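Local coordinates for Endoglucanase(Endo-1,4-beta-glucanase)protein (Pseudomonas stutzeri, PDB 6R2J), which probably hydrolyses beta-1,4-glycosidic bonds of cellulose as a family 5 glycoside hydrolase with a TIM-barrel fold, and binds cellobiose in this crystal, at residues F44-D49 against I296-G301; A265-L270 against M307-K312; R53-P58 against N90-I95; L11-V16 against L314-T319. One frame throughout, in Å; residues are numbered along the deposited sequence.

Interaction 1: F44-D49 against I296-G301; sequences FKYYAD and IEPRNG
Tyr46 and Pro298 form the tight half of this contact. The proline ring lies over one face of the tyrosine ring in a CH-pi contact. Pro298 CG sits 3.5 Å from the centroid of the Tyr46 ring, only 14° off its normal. Pro298 CD completes the overlap, 3.4 Å from Tyr46 CE2. Tyr46 holds its CG anti to the backbone N (chi1 175°), which carries the ring away from helix 41-49 and onto the loop. Beside it, Tyr47 reaches the loop with its hydroxyl. That group donates to Glu297 OE1 over 2.6 Å, from above the carboxylate plane, 43° out of it. The same oxygen also accepts from the backbone N of Gly286. Ile296 CG2 packs more loosely, 4.0 Å from Tyr47 CE1.

The looser side lies at the Tyr46 hydroxyl. Here a water bridges Tyr46 OH and Ile296 O, donating to both at 2.7 Å, and Tyr46 OH also bonds Asp303. An alanine in place of Tyr46 would probably leave Pro298 without its aromatic partner, opening a gap against the loop and depriving Asp303 of a hydrogen-bond mate. The loop follows the last barrel strand, 280-285, so the contact ties it to the first barrel helix. Two bonds on one carboxylate oxygen suggest that Glu297 is probably held in its charged form.

Interaction 2: A265-L270 against M307-K312; sequences AMDNLL and MELMRK
Lys312 sets its CG between its own N and carbonyl carbon (chi1 86°) and folds back at chi3 and chi4, which turns its amine to Asp267. Lys312 NZ donates to Asp267 OD1 over 2.8 Å, on the syn side and 23° out of the carboxylate plane. This is a salt bridge. The same oxygen also bonds His313 NE2. Next to this pair, Leu309 CD1 lies 3.5 Å from Asp267 OD1. Met266, extended beyond CG, slides past Leu309 in the opposite direction. Its CE packs tightly on Met310 CG at 3.4 Å, and Leu270 CD1 lies 4.3 Å from that carbon. Were Asp267 an alanine, the Lys312 amine and His313 would probably lose their shared acceptor. The axes of 265-270 and 307-311 approach to 10.0 Å, with their N-to-C directions 32° apart. The chemistry is divided: methionine and leucine fill the buried side, and a charged pair, whose acceptor oxygen is shared with His313, lies toward the exposed side, at Lys312.

Interaction 3: R53-P58 against N90-I95; sequences RLIRFP and NGQKVI
Strands 54-58 and 93-95 run parallel, with Leu54 beside Lys93, Ile55 beside Val94 and Arg56 beside Ile95, and the backbone bonds run both ways between the strands: Lys93 N to Arg53 O, Ile55 N to Lys93 O, Ile95 N to Ile55 O and Phe57 N to Ile95 O.

Arg53 extends its chain along the Gly91 carbonyl. In one of its two conformers, Arg53 NH1 donates to Gly91 O over 2.7 Å, in the carbonyl plane on a lone pair, though the oxygen is tilted 25° from the guanidinium plane, and NH2 pairs with Asp7. Gly91 has a positive phi and ends helix 74-89 in a Schellman motif; a side chain there would clash with Arg53 NH1 of that conformer. On the Ile55 and Val94 face, Ile55 CB meets Val94 CG2 at 4.1 Å, and Phe57 CB rests 3.8 Å from Val94 CG1. On the other face Leu54 CD1 approaches Ile95 CD1 at 4.3 Å.

Arg56 points into the barrel, where Asp140, Glu175 and Glu252 form salt bridges with its guanidinium and Asn143 and Asn17 bond it too. The two strands are neighbours in the TIM barrel, joined by helix 74-89 in a beta-alpha-beta unit. Leu80, Thr83, Leu84 and Ala87 of that helix pack on Phe57 and Val94, while strand 14-18 flanks 54-59 and strand 136-140 flanks 93-98.

Interaction 4: L11-V16 against L314-T319; sequences LALHGV and LANDCT
Asn316 lays its side-chain amide against the backbone of Leu11 and bonds both of its polar groups. Asn316 ND2 donates to Leu11 O over 2.8 Å, in the carbonyl plane on a lone pair, with the oxygen close to the amide plane. In return Leu11 N donates to Asn316 OD1 over 3.0 Å, tilted 21° from the plane of that carbonyl. With chi1 at 68°, Asn316 tucks CG between its own N and C, which turns the amide to Leu11. Its OD1 also accepts from Cys318 N, 2.8 Å away, closing an Asx turn. Two donors thus grip the oxygen and fix the rotation of the amide.

Segment 11-16 runs into the start of strand 14-18, the first strand of the TIM barrel, and includes its first residues; 314-319 belongs to the tail after the last helix, 305-311. The contact therefore pins the C-terminal tail beside the entry to the barrel. Cys318 forms a disulfide with Cys277, which anchors the tail a second time, just beyond helix 260-276.

Leu11 and Leu13 flank the amide bonds. Leu11 CG lies 3.3 Å from Cys318 O. Leu13 CD1 sits 3.7 Å from Asn316 ND2 and 4.1 Å from Cys318 SG. Separately, Leu314 CD2 approaches His14 CB at 4.0 Å, while the imidazole of His14 bonds Ser280 and Asn274. A water accepts from Leu13 N and donates to Leu314 O at 2.9 Å.

From the N terminus, segment 11-16 comes first and pairs with 314-319, so interaction 4 closes the longest loop and the other three nest inside it. Helix 41-49 follows and meets 296-301, closing interaction 1. Interaction 3 lies within that loop and joins two neighbouring barrel strands. Interaction 2 opens after interaction 3 has closed, joins helix 260-276 to helix 305-311, and its segments alternate with those of interaction 1. Met307 touches Tyr46 and Tyr47, linking the last helix to the first. Val16 probably bonds Leu54 and Arg56 through the backbone, joining interactions 3 and 4 in one sheet. Leu270 and Met310 pack on His14, connecting interactions 2 and 4.

Interaction 1: F44-D49 against I296-G301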
loop_
_atom_site.group_PDB
_atom_site.type_symbol
_atom_site.label_atom_id
_atom_site.label_comp_id
_atom_site.label_asym_id
_atom_site.label_seq_id
_atom_site.Cartn_x
_atom_site.Cartn_y
_atom_site.Cartn_z
ATOM N N PHE A 44 8.748 -14.303 1.252
ATOM C CA PHE A 44 8.896 -13.859 -0.126
ATOM C C PHE A 44 8.872 -15.035 -1.086
ATOM O O PHE A 44 8.321 -14.924 -2.186
ATOM C CB PHE A 44 10.179 -13.074 -0.250
ATOM C CG PHE A 44 10.181 -11.822 0.581
ATOM C CD1 PHE A 44 9.713 -10.624 0.053
ATOM C CD2 PHE A 44 10.627 -11.836 1.921
ATOM C CE1 PHE A 44 9.730 -9.480 0.808
ATOM C CE2 PHE A 44 10.627 -10.663 2.690
ATOM C CZ PHE A 44 10.194 -9.496 2.129
ATOM N N LYS A 45 9.464 -16.167 -0.678
ATOM C CA LYS A 45 9.451 -17.388 -1.476
ATOM C C LYS A 45 8.033 -17.927 -1.639
ATOM O O LYS A 45 7.626 -18.312 -2.745
ATOM C CB LYS A 45 10.340 -18.438 -0.806
ATOM C CG LYS A 45 10.508 -19.795 -1.534
ATOM C CD LYS A 45 10.663 -19.662 -3.024
ATOM C CE LYS A 45 11.081 -20.976 -3.664
ATOM N NZ LYS A 45 11.149 -22.115 -2.733
ATOM N N TYR A 46 7.268 -17.989 -0.549
ATOM C CA TYR A 46 5.891 -18.452 -0.663
ATOM C C TYR A 46 5.116 -17.622 -1.685
ATOM O O TYR A 46 4.478 -18.170 -2.585
ATOM C CB TYR A 46 5.181 -18.423 0.691
ATOM C CG TYR A 46 3.719 -18.797 0.538
ATOM C CD1 TYR A 46 3.345 -20.098 0.303
ATOM C CD2 TYR A 46 2.722 -17.829 0.588
ATOM C CE1 TYR A 46 2.001 -20.424 0.124
ATOM C CE2 TYR A 46 1.406 -18.130 0.427
ATOM C CZ TYR A 46 1.036 -19.424 0.189
ATOM O OH TYR A 46 -0.298 -19.730 0.013
ATOM N N TYR A 47 5.132 -16.298 -1.556
ATOM C CA TYR A 47 4.275 -15.497 -2.434
ATOM C C TYR A 47 4.787 -15.520 -3.860
ATOM O O TYR A 47 4.003 -15.610 -4.802
ATOM C CB TYR A 47 4.084 -14.089 -1.873
ATOM C CG TYR A 47 3.260 -14.143 -0.609
ATOM C CD1 TYR A 47 1.859 -14.291 -0.653
ATOM C CD2 TYR A 47 3.876 -14.117 0.623
ATOM C CE1 TYR A 47 1.098 -14.381 0.515
ATOM C CE2 TYR A 47 3.150 -14.196 1.794
ATOM C CZ TYR A 47 1.762 -14.314 1.755
ATOM O OH TYR A 47 1.069 -14.374 2.949
ATOM N N ALA A 48 6.103 -15.505 -4.045
ATOM C CA ALA A 48 6.649 -15.747 -5.381
ATOM C C ALA A 48 6.159 -17.077 -5.940
ATOM O O ALA A 48 5.798 -17.179 -7.122
ATOM C CB ALA A 48 8.176 -15.765 -5.327
ATOM N N ASP A 49 6.155 -18.121 -5.109
ATOM C CA ASP A 49 5.715 -19.426 -5.603
ATOM C C ASP A 49 4.265 -19.382 -6.079
ATOM O O ASP A 49 3.868 -20.153 -6.958
ATOM C CB ASP A 49 5.889 -20.489 -4.512
ATOM C CG ASP A 49 7.324 -20.972 -4.379
ATOM O OD1 ASP A 49 8.203 -20.548 -5.168
ATOM O OD2 ASP A 49 7.575 -21.782 -3.466
ATOM N N ILE A 296 -3.970 -13.659 4.672
ATOM C CA ILE A 296 -3.712 -14.591 3.579
ATOM C C ILE A 296 -2.449 -15.432 3.794
ATOM O O ILE A 296 -2.100 -16.245 2.922
ATOM C CB ILE A 296 -3.665 -13.792 2.261
ATOM C CG1 ILE A 296 -3.856 -14.669 1.022
ATOM C CG2 ILE A 296 -2.358 -13.059 2.152
ATOM C CD1 ILE A 296 -3.929 -13.883 -0.308
ATOM N N GLU A 297 -1.786 -15.297 4.946
ATOM C CA GLU A 297 -0.614 -16.104 5.246
ATOM C C GLU A 297 -1.028 -17.557 5.470
ATOM O O GLU A 297 -1.959 -17.815 6.249
ATOM C CB GLU A 297 0.048 -15.539 6.489
ATOM C CG GLU A 297 1.365 -16.166 6.870
ATOM C CD GLU A 297 2.423 -15.953 5.847
ATOM O OE1 GLU A 297 2.333 -14.966 5.111
ATOM O OE2 GLU A 297 3.348 -16.783 5.786
ATOM N N PRO A 298 -0.383 -18.527 4.788
ATOM C CA PRO A 298 -0.747 -19.936 4.982
ATOM C C PRO A 298 -0.447 -20.463 6.380
ATOM O O PRO A 298 0.360 -19.931 7.152
ATOM C CB PRO A 298 0.088 -20.675 3.938
ATOM C CG PRO A 298 1.240 -19.746 3.653
ATOM C CD PRO A 298 0.629 -18.386 3.717
ATOM N N ARG A 299 -1.161 -21.533 6.699
ATOM C CA ARG A 299 -1.177 -22.124 8.025
ATOM C C ARG A 299 -1.034 -23.614 7.806
ATOM O O ARG A 299 -1.852 -24.201 7.104
ATOM C CB ARG A 299 -2.522 -21.922 8.720
ATOM C CG ARG A 299 -2.956 -20.507 8.835
ATOM C CD ARG A 299 -4.374 -20.394 9.348
ATOM N NE ARG A 299 -4.756 -18.991 9.333
ATOM C CZ ARG A 299 -5.858 -18.489 9.876
ATOM N NH1 ARG A 299 -6.714 -19.304 10.485
ATOM N NH2 ARG A 299 -6.097 -17.168 9.786
ATOM N N ASN A 300 -0.028 -24.220 8.435
ATOM C CA ASN A 300 0.194 -25.655 8.292
ATOM C C ASN A 300 0.538 -26.009 6.863
ATOM O O ASN A 300 0.339 -27.157 6.445
ATOM C CB ASN A 300 -1.043 -26.470 8.681
ATOM C CG ASN A 300 -1.905 -25.776 9.726
ATOM O OD1 ASN A 300 -3.048 -25.327 9.459
ATOM N ND2 ASN A 300 -1.371 -25.708 10.942
ATOM N N GLY A 301 1.095 -25.051 6.126
ATOM C CA GLY A 301 1.317 -25.250 4.710
ATOM C C GLY A 301 0.049 -25.270 3.875
ATOM O O GLY A 301 0.107 -25.529 2.664
HETATM O O HOH W 1 -2.131 -18.628 1.683
#

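Interaction 2: A265-L270 against M307-K312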
loop_
_atom_site.group_PDB
_atom_site.type_symbol
_atom_site.label_atom_id
_atom_site.label_comp_id
_atom_site.label_asym_id
_atom_site.label_seq_id
_atom_site.Cartn_x
_atom_site.Cartn_y
_atom_site.Cartn_z
ATOM N N ALA A 265 -17.529 -10.695 -3.589
ATOM C CA ALA A 265 -17.168 -9.299 -3.782
ATOM C C ALA A 265 -15.719 -9.146 -4.184
ATOM O O ALA A 265 -15.402 -8.274 -4.999
ATOM C CB ALA A 265 -17.485 -8.515 -2.509
ATOM N N MET A 266 -14.834 -9.997 -3.646
ATOM C CA MET A 266 -13.428 -9.930 -4.009
ATOM C C MET A 266 -13.214 -10.392 -5.435
ATOM O O MET A 266 -12.500 -9.736 -6.194
ATOM C CB MET A 266 -12.611 -10.794 -3.074
ATOM C CG MET A 266 -11.141 -10.817 -3.353
ATOM S SD MET A 266 -10.186 -11.592 -2.016
ATOM C CE MET A 266 -8.596 -11.943 -2.811
ATOM N N ASP A 267 -13.808 -11.527 -5.803
ATOM C CA ASP A 267 -13.726 -12.003 -7.182
ATOM C C ASP A 267 -14.174 -10.932 -8.182
ATOM O O ASP A 267 -13.497 -10.668 -9.182
ATOM C CB ASP A 267 -14.593 -13.256 -7.314
ATOM C CG ASP A 267 -13.970 -14.291 -8.257
ATOM O OD1 ASP A 267 -12.842 -14.806 -7.938
ATOM O OD2 ASP A 267 -14.625 -14.595 -9.295
ATOM N N ASN A 268 -15.302 -10.290 -7.921
ATOM C CA ASN A 268 -15.773 -9.304 -8.883
ATOM C C ASN A 268 -14.918 -8.046 -8.860
ATOM O O ASN A 268 -14.743 -7.401 -9.899
ATOM C CB ASN A 268 -17.220 -8.968 -8.579
ATOM C CG ASN A 268 -18.131 -10.119 -8.821
ATOM O OD1 ASN A 268 -17.918 -10.897 -9.757
ATOM N ND2 ASN A 268 -19.162 -10.244 -7.988
ATOM N N LEU A 269 -14.409 -7.660 -7.687
ATOM C CA LEU A 269 -13.500 -6.517 -7.634
ATOM C C LEU A 269 -12.239 -6.776 -8.462
ATOM O O LEU A 269 -11.885 -5.978 -9.333
ATOM C CB LEU A 269 -13.145 -6.195 -6.185
ATOM C CG LEU A 269 -12.032 -5.174 -6.031
ATOM C CD1 LEU A 269 -12.444 -3.764 -6.483
ATOM C CD2 LEU A 269 -11.516 -5.178 -4.575
ATOM N N LEU A 270 -11.536 -7.876 -8.192
ATOM C CA LEU A 270 -10.312 -8.161 -8.935
ATOM C C LEU A 270 -10.571 -8.243 -10.442
ATOM O O LEU A 270 -9.733 -7.806 -11.241
ATOM C CB LEU A 270 -9.662 -9.441 -8.401
ATOM C CG LEU A 270 -9.011 -9.312 -7.013
ATOM C CD1 LEU A 270 -8.350 -10.652 -6.579
ATOM C CD2 LEU A 270 -7.975 -8.214 -6.925
ATOM N N MET A 307 -6.008 -16.689 -0.942
ATOM C CA MET A 307 -5.002 -16.980 -1.959
ATOM C C MET A 307 -5.622 -17.758 -3.115
ATOM O O MET A 307 -5.422 -17.421 -4.286
ATOM C CB MET A 307 -3.830 -17.733 -1.315
ATOM C CG MET A 307 -2.628 -18.018 -2.207
ATOM S SD MET A 307 -1.967 -16.627 -3.092
ATOM C CE MET A 307 -1.003 -15.828 -1.804
ATOM N N GLU A 308 -6.411 -18.784 -2.812
ATOM C CA GLU A 308 -7.072 -19.541 -3.863
ATOM C C GLU A 308 -7.997 -18.661 -4.698
ATOM O O GLU A 308 -8.101 -18.854 -5.913
ATOM C CB GLU A 308 -7.806 -20.723 -3.228
ATOM C CG GLU A 308 -6.868 -21.681 -2.475
ATOM C CD GLU A 308 -7.575 -22.933 -1.999
ATOM O OE1 GLU A 308 -8.794 -22.851 -1.724
ATOM O OE2 GLU A 308 -6.908 -23.993 -1.893
ATOM N N LEU A 309 -8.646 -17.673 -4.082
ATOM C CA LEU A 309 -9.508 -16.791 -4.865
ATOM C C LEU A 309 -8.695 -15.844 -5.740
ATOM O O LEU A 309 -9.146 -15.468 -6.827
ATOM C CB LEU A 309 -10.459 -16.024 -3.944
ATOM C CG LEU A 309 -11.461 -15.178 -4.715
ATOM C CD1 LEU A 309 -12.915 -15.512 -4.501
ATOM C CD2 LEU A 309 -11.204 -13.716 -4.335
ATOM N N MET A 310 -7.509 -15.440 -5.271
ATOM C CA MET A 310 -6.682 -14.513 -6.031
ATOM C C MET A 310 -6.195 -15.149 -7.324
ATOM O O MET A 310 -6.058 -14.467 -8.341
ATOM C CB MET A 310 -5.474 -14.090 -5.192
ATOM C CG MET A 310 -5.704 -12.989 -4.161
ATOM S SD MET A 310 -4.056 -12.381 -3.548
ATOM C CE MET A 310 -3.287 -11.970 -5.095
ATOM N N ARG A 311 -5.910 -16.448 -7.303
ATOM C CA ARG A 311 -5.152 -17.048 -8.398
ATOM C C ARG A 311 -5.834 -16.895 -9.757
ATOM O O ARG A 311 -5.138 -16.734 -10.773
ATOM C CB ARG A 311 -4.826 -18.507 -8.080
ATOM C CG ARG A 311 -3.746 -18.640 -7.028
ATOM C CD ARG A 311 -3.075 -19.983 -7.095
ATOM N NE ARG A 311 -3.993 -21.067 -6.743
ATOM C CZ ARG A 311 -3.931 -21.773 -5.620
ATOM N NH1 ARG A 311 -2.990 -21.478 -4.727
ATOM N NH2 ARG A 311 -4.782 -22.789 -5.413
ATOM N N LYS A 312 -7.174 -16.956 -9.814
ATOM C CA LYS A 312 -7.821 -16.842 -11.118
ATOM C C LYS A 312 -7.567 -15.492 -11.765
ATOM O O LYS A 312 -7.727 -15.370 -12.990
ATOM C CB LYS A 312 -9.323 -17.136 -11.035
ATOM C CG LYS A 312 -10.208 -15.968 -10.667
ATOM C CD LYS A 312 -11.714 -16.342 -10.656
ATOM C CE LYS A 312 -12.049 -17.504 -9.674
ATOM N NZ LYS A 312 -11.642 -17.332 -8.211
#

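Interaction 3: R53-P58 against N90-I95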
loop_
_atom_site.group_PDB
_atom_site.type_symbol
_atom_site.label_atom_id
_atom_site.label_comp_id
_atom_site.label_asym_id
_atom_site.label_seq_id
_atom_site.Cartn_x
_atom_site.Cartn_y
_atom_site.Cartn_z
ATOM N N ARG A 53 4.416 -11.043 -7.555
ATOM C CA ARG A 53 5.651 -10.292 -7.685
ATOM C C ARG A 53 5.562 -8.883 -7.112
ATOM O O ARG A 53 6.552 -8.138 -7.169
ATOM C CB ARG A 53 6.024 -10.200 -9.160
ATOM C CG ARG A 53 6.531 -11.475 -9.738
ATOM C CD ARG A 53 7.241 -11.192 -11.062
ATOM N NE ARG A 53 7.639 -12.441 -11.682
ATOM C CZ ARG A 53 8.884 -12.879 -11.718
ATOM N NH1 ARG A 53 9.869 -12.140 -11.195
ATOM N NH2 ARG A 53 9.140 -14.048 -12.288
ATOM N N LEU A 54 4.413 -8.501 -6.561
ATOM C CA LEU A 54 4.179 -7.175 -6.016
ATOM C C LEU A 54 3.946 -7.269 -4.513
ATOM O O LEU A 54 3.142 -8.088 -4.047
ATOM C CB LEU A 54 2.974 -6.538 -6.721
ATOM C CG LEU A 54 2.527 -5.124 -6.354
ATOM C CD1 LEU A 54 3.601 -4.158 -6.846
ATOM C CD2 LEU A 54 1.152 -4.778 -6.891
ATOM N N ILE A 55 4.643 -6.418 -3.767
ATOM C CA ILE A 55 4.567 -6.376 -2.318
ATOM C C ILE A 55 4.455 -4.916 -1.885
ATOM O O ILE A 55 5.226 -4.061 -2.331
ATOM C CB ILE A 55 5.814 -7.008 -1.673
ATOM C CG1 ILE A 55 5.984 -8.450 -2.157
ATOM C CG2 ILE A 55 5.735 -6.910 -0.145
ATOM C CD1 ILE A 55 5.030 -9.423 -1.525
ATOM N N ARG A 56 3.494 -4.639 -1.011
ATOM C CA ARG A 56 3.410 -3.371 -0.305
ATOM C C ARG A 56 3.865 -3.619 1.126
ATOM O O ARG A 56 3.365 -4.533 1.793
ATOM C CB ARG A 56 1.993 -2.785 -0.330
ATOM C CG ARG A 56 1.877 -1.460 0.503
ATOM C CD ARG A 56 0.543 -0.861 0.211
ATOM N NE ARG A 56 0.190 0.414 0.840
ATOM C CZ ARG A 56 -0.557 0.553 1.926
ATOM N NH1 ARG A 56 -0.999 -0.509 2.592
ATOM N NH2 ARG A 56 -0.892 1.768 2.328
ATOM N N PHE A 57 4.821 -2.832 1.595
ATOM C CA PHE A 57 5.417 -3.103 2.900
ATOM C C PHE A 57 5.303 -1.920 3.848
ATOM O O PHE A 57 6.104 -0.970 3.750
ATOM C CB PHE A 57 6.874 -3.526 2.754
ATOM C CG PHE A 57 7.455 -4.027 4.035
ATOM C CD1 PHE A 57 7.114 -5.289 4.498
ATOM C CD2 PHE A 57 8.272 -3.233 4.811
ATOM C CE1 PHE A 57 7.614 -5.794 5.698
ATOM C CE2 PHE A 57 8.752 -3.720 6.045
ATOM C CZ PHE A 57 8.437 -5.005 6.467
ATOM N N PRO A 58 4.353 -1.947 4.801
ATOM C CA PRO A 58 4.253 -0.855 5.788
ATOM C C PRO A 58 5.405 -0.830 6.804
ATOM O O PRO A 58 5.879 -1.866 7.290
ATOM C CB PRO A 58 2.899 -1.107 6.480
ATOM C CG PRO A 58 2.133 -2.033 5.544
ATOM C CD PRO A 58 3.188 -2.868 4.852
ATOM N N ASN A 90 13.775 -12.819 -5.053
ATOM C CA ASN A 90 12.642 -13.635 -5.438
ATOM C C ASN A 90 11.831 -13.010 -6.552
ATOM O O ASN A 90 10.645 -13.323 -6.688
ATOM C CB ASN A 90 11.751 -13.891 -4.236
ATOM C CG ASN A 90 12.313 -14.957 -3.321
ATOM O OD1 ASN A 90 12.253 -16.182 -3.619
ATOM N ND2 ASN A 90 12.874 -14.509 -2.184
ATOM N N GLY A 91 12.443 -12.138 -7.351
ATOM C CA GLY A 91 11.760 -11.564 -8.498
ATOM C C GLY A 91 10.605 -10.660 -8.179
ATOM O O GLY A 91 9.748 -10.463 -9.044
ATOM N N GLN A 92 10.580 -10.075 -6.977
ATOM C CA GLN A 92 9.524 -9.173 -6.526
ATOM C C GLN A 92 10.030 -7.728 -6.409
ATOM O O GLN A 92 11.226 -7.461 -6.257
ATOM C CB GLN A 92 8.953 -9.624 -5.163
ATOM C CG GLN A 92 8.189 -10.928 -5.200
ATOM C CD GLN A 92 8.214 -11.713 -3.903
ATOM O OE1 GLN A 92 9.100 -11.573 -3.059
ATOM N NE2 GLN A 92 7.230 -12.560 -3.748
ATOM N N LYS A 93 9.087 -6.785 -6.440
ATOM C CA LYS A 93 9.386 -5.375 -6.213
ATOM C C LYS A 93 8.427 -4.838 -5.155
ATOM O O LYS A 93 7.267 -5.251 -5.066
ATOM C CB LYS A 93 9.350 -4.569 -7.510
ATOM C CG LYS A 93 10.361 -5.090 -8.555
ATOM C CD LYS A 93 10.439 -4.186 -9.785
ATOM C CE LYS A 93 11.365 -4.780 -10.841
ATOM N NZ LYS A 93 11.381 -4.043 -12.148
ATOM N N VAL A 94 8.937 -3.932 -4.334
ATOM C CA VAL A 94 8.288 -3.560 -3.086
ATOM C C VAL A 94 7.891 -2.093 -3.105
ATOM O O VAL A 94 8.655 -1.229 -3.543
ATOM C CB VAL A 94 9.221 -3.855 -1.888
ATOM C CG1 VAL A 94 8.618 -3.374 -0.582
ATOM C CG2 VAL A 94 9.572 -5.355 -1.862
ATOM N N ILE A 95 6.703 -1.821 -2.581
ATOM C CA ILE A 95 6.251 -0.473 -2.271
ATOM C C ILE A 95 6.479 -0.280 -0.779
ATOM O O ILE A 95 5.784 -0.869 0.055
ATOM C CB ILE A 95 4.774 -0.272 -2.668
ATOM C CG1 ILE A 95 4.584 -0.595 -4.174
ATOM C CG2 ILE A 95 4.249 1.171 -2.401
ATOM C CD1 ILE A 95 3.193 -0.419 -4.683
#

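Interaction 4: L11-V16 against L314-T319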
loop_
_atom_site.group_PDB
_atom_site.type_symbol
_atom_site.label_atom_id
_atom_site.label_comp_id
_atom_site.label_asym_id
_atom_site.label_seq_id
_atom_site.Cartn_x
_atom_site.Cartn_y
_atom_site.Cartn_z
ATOM N N LEU A 11 1.318 -7.740 -16.653
ATOM C CA LEU A 11 1.968 -7.123 -15.505
ATOM C C LEU A 11 1.613 -7.856 -14.217
ATOM O O LEU A 11 0.565 -8.497 -14.127
ATOM C CB LEU A 11 1.579 -5.655 -15.371
ATOM C CG LEU A 11 1.822 -4.802 -16.615
ATOM C CD1 LEU A 11 1.409 -3.356 -16.306
ATOM C CD2 LEU A 11 3.261 -4.865 -17.048
ATOM N N ALA A 12 2.526 -7.780 -13.232
ATOM C CA ALA A 12 2.249 -8.240 -11.862
ATOM C C ALA A 12 1.404 -7.157 -11.205
ATOM O O ALA A 12 1.927 -6.227 -10.594
ATOM C CB ALA A 12 3.520 -8.498 -11.064
ATOM N N LEU A 13 0.073 -7.272 -11.353
ATOM C CA LEU A 13 -0.850 -6.254 -10.881
ATOM C C LEU A 13 -1.275 -6.495 -9.442
ATOM O O LEU A 13 -1.395 -5.538 -8.671
ATOM C CB LEU A 13 -2.107 -6.241 -11.749
ATOM C CG LEU A 13 -2.045 -5.721 -13.183
ATOM C CD1 LEU A 13 -3.481 -5.810 -13.783
ATOM C CD2 LEU A 13 -1.526 -4.274 -13.284
ATOM N N HIS A 14 -1.506 -7.752 -9.062
ATOM C CA HIS A 14 -2.192 -8.079 -7.818
ATOM C C HIS A 14 -1.237 -8.724 -6.837
ATOM O O HIS A 14 -0.743 -9.844 -7.057
ATOM C CB HIS A 14 -3.408 -8.946 -8.093
ATOM C CG HIS A 14 -4.391 -8.278 -8.993
ATOM N ND1 HIS A 14 -4.868 -7.013 -8.740
ATOM C CD2 HIS A 14 -4.914 -8.647 -10.183
ATOM C CE1 HIS A 14 -5.674 -6.645 -9.720
ATOM N NE2 HIS A 14 -5.732 -7.627 -10.597
ATOM N N GLY A 15 -0.965 -7.981 -5.772
ATOM C CA GLY A 15 0.054 -8.347 -4.835
ATOM C C GLY A 15 -0.522 -8.419 -3.458
ATOM O O GLY A 15 -1.742 -8.592 -3.314
ATOM N N VAL A 16 0.356 -8.266 -2.455
ATOM C CA VAL A 16 0.005 -8.489 -1.064
ATOM C C VAL A 16 0.704 -7.466 -0.195
ATOM O O VAL A 16 1.865 -7.133 -0.419
ATOM C CB VAL A 16 0.406 -9.907 -0.594
ATOM C CG1 VAL A 16 -0.460 -11.007 -1.265
ATOM C CG2 VAL A 16 1.884 -10.156 -0.834
ATOM N N LEU A 314 -4.604 -13.386 -11.500
ATOM C CA LEU A 314 -3.230 -12.929 -11.725
ATOM C C LEU A 314 -2.910 -12.693 -13.209
ATOM O O LEU A 314 -2.237 -11.712 -13.551
ATOM C CB LEU A 314 -2.258 -13.934 -11.101
ATOM C CG LEU A 314 -2.521 -14.085 -9.603
ATOM C CD1 LEU A 314 -1.527 -15.077 -8.974
ATOM C CD2 LEU A 314 -2.450 -12.731 -8.891
ATOM N N ALA A 315 -3.411 -13.536 -14.107
ATOM C CA ALA A 315 -3.054 -13.402 -15.514
ATOM C C ALA A 315 -3.671 -12.161 -16.135
ATOM O O ALA A 315 -4.826 -11.819 -15.879
ATOM C CB ALA A 315 -3.559 -14.616 -16.293
ATOM N N ASN A 316 -2.894 -11.496 -16.976
ATOM C CA ASN A 316 -3.406 -10.411 -17.796
ATOM C C ASN A 316 -2.460 -10.194 -18.971
ATOM O O ASN A 316 -1.414 -10.837 -19.087
ATOM C CB ASN A 316 -3.594 -9.138 -16.959
ATOM C CG ASN A 316 -2.286 -8.556 -16.491
ATOM O OD1 ASN A 316 -1.593 -7.890 -17.253
ATOM N ND2 ASN A 316 -1.931 -8.817 -15.244
ATOM N N ASP A 317 -2.874 -9.312 -19.875
ATOM C CA ASP A 317 -2.063 -8.906 -21.016
ATOM C C ASP A 317 -1.907 -7.393 -21.038
ATOM O O ASP A 317 -1.833 -6.793 -22.115
ATOM C CB ASP A 317 -2.668 -9.403 -22.334
ATOM C CG ASP A 317 -4.113 -8.916 -22.542
ATOM O OD1 ASP A 317 -4.561 -8.002 -21.784
ATOM O OD2 ASP A 317 -4.803 -9.459 -23.446
ATOM N N CYS A 318 -1.881 -6.767 -19.855
ATOM C CA CYS A 318 -1.671 -5.330 -19.741
ATOM C C CYS A 318 -0.193 -5.026 -19.989
ATOM O O CYS A 318 0.705 -5.769 -19.556
ATOM C CB CYS A 318 -1.979 -4.902 -18.305
ATOM S SG CYS A 318 -3.647 -5.222 -17.788
ATOM N N THR A 319 0.065 -3.901 -20.650
ATOM C CA THR A 319 1.422 -3.396 -20.799
ATOM C C THR A 319 1.674 -2.085 -20.059
ATOM O O THR A 319 2.837 -1.725 -19.839
ATOM C CB THR A 319 1.779 -3.243 -22.289
ATOM O OG1 THR A 319 0.684 -2.685 -23.022
ATOM C CG2 THR A 319 2.111 -4.587 -22.902
HETATM O O HOH W 2 -1.285 -10.088 -11.394
#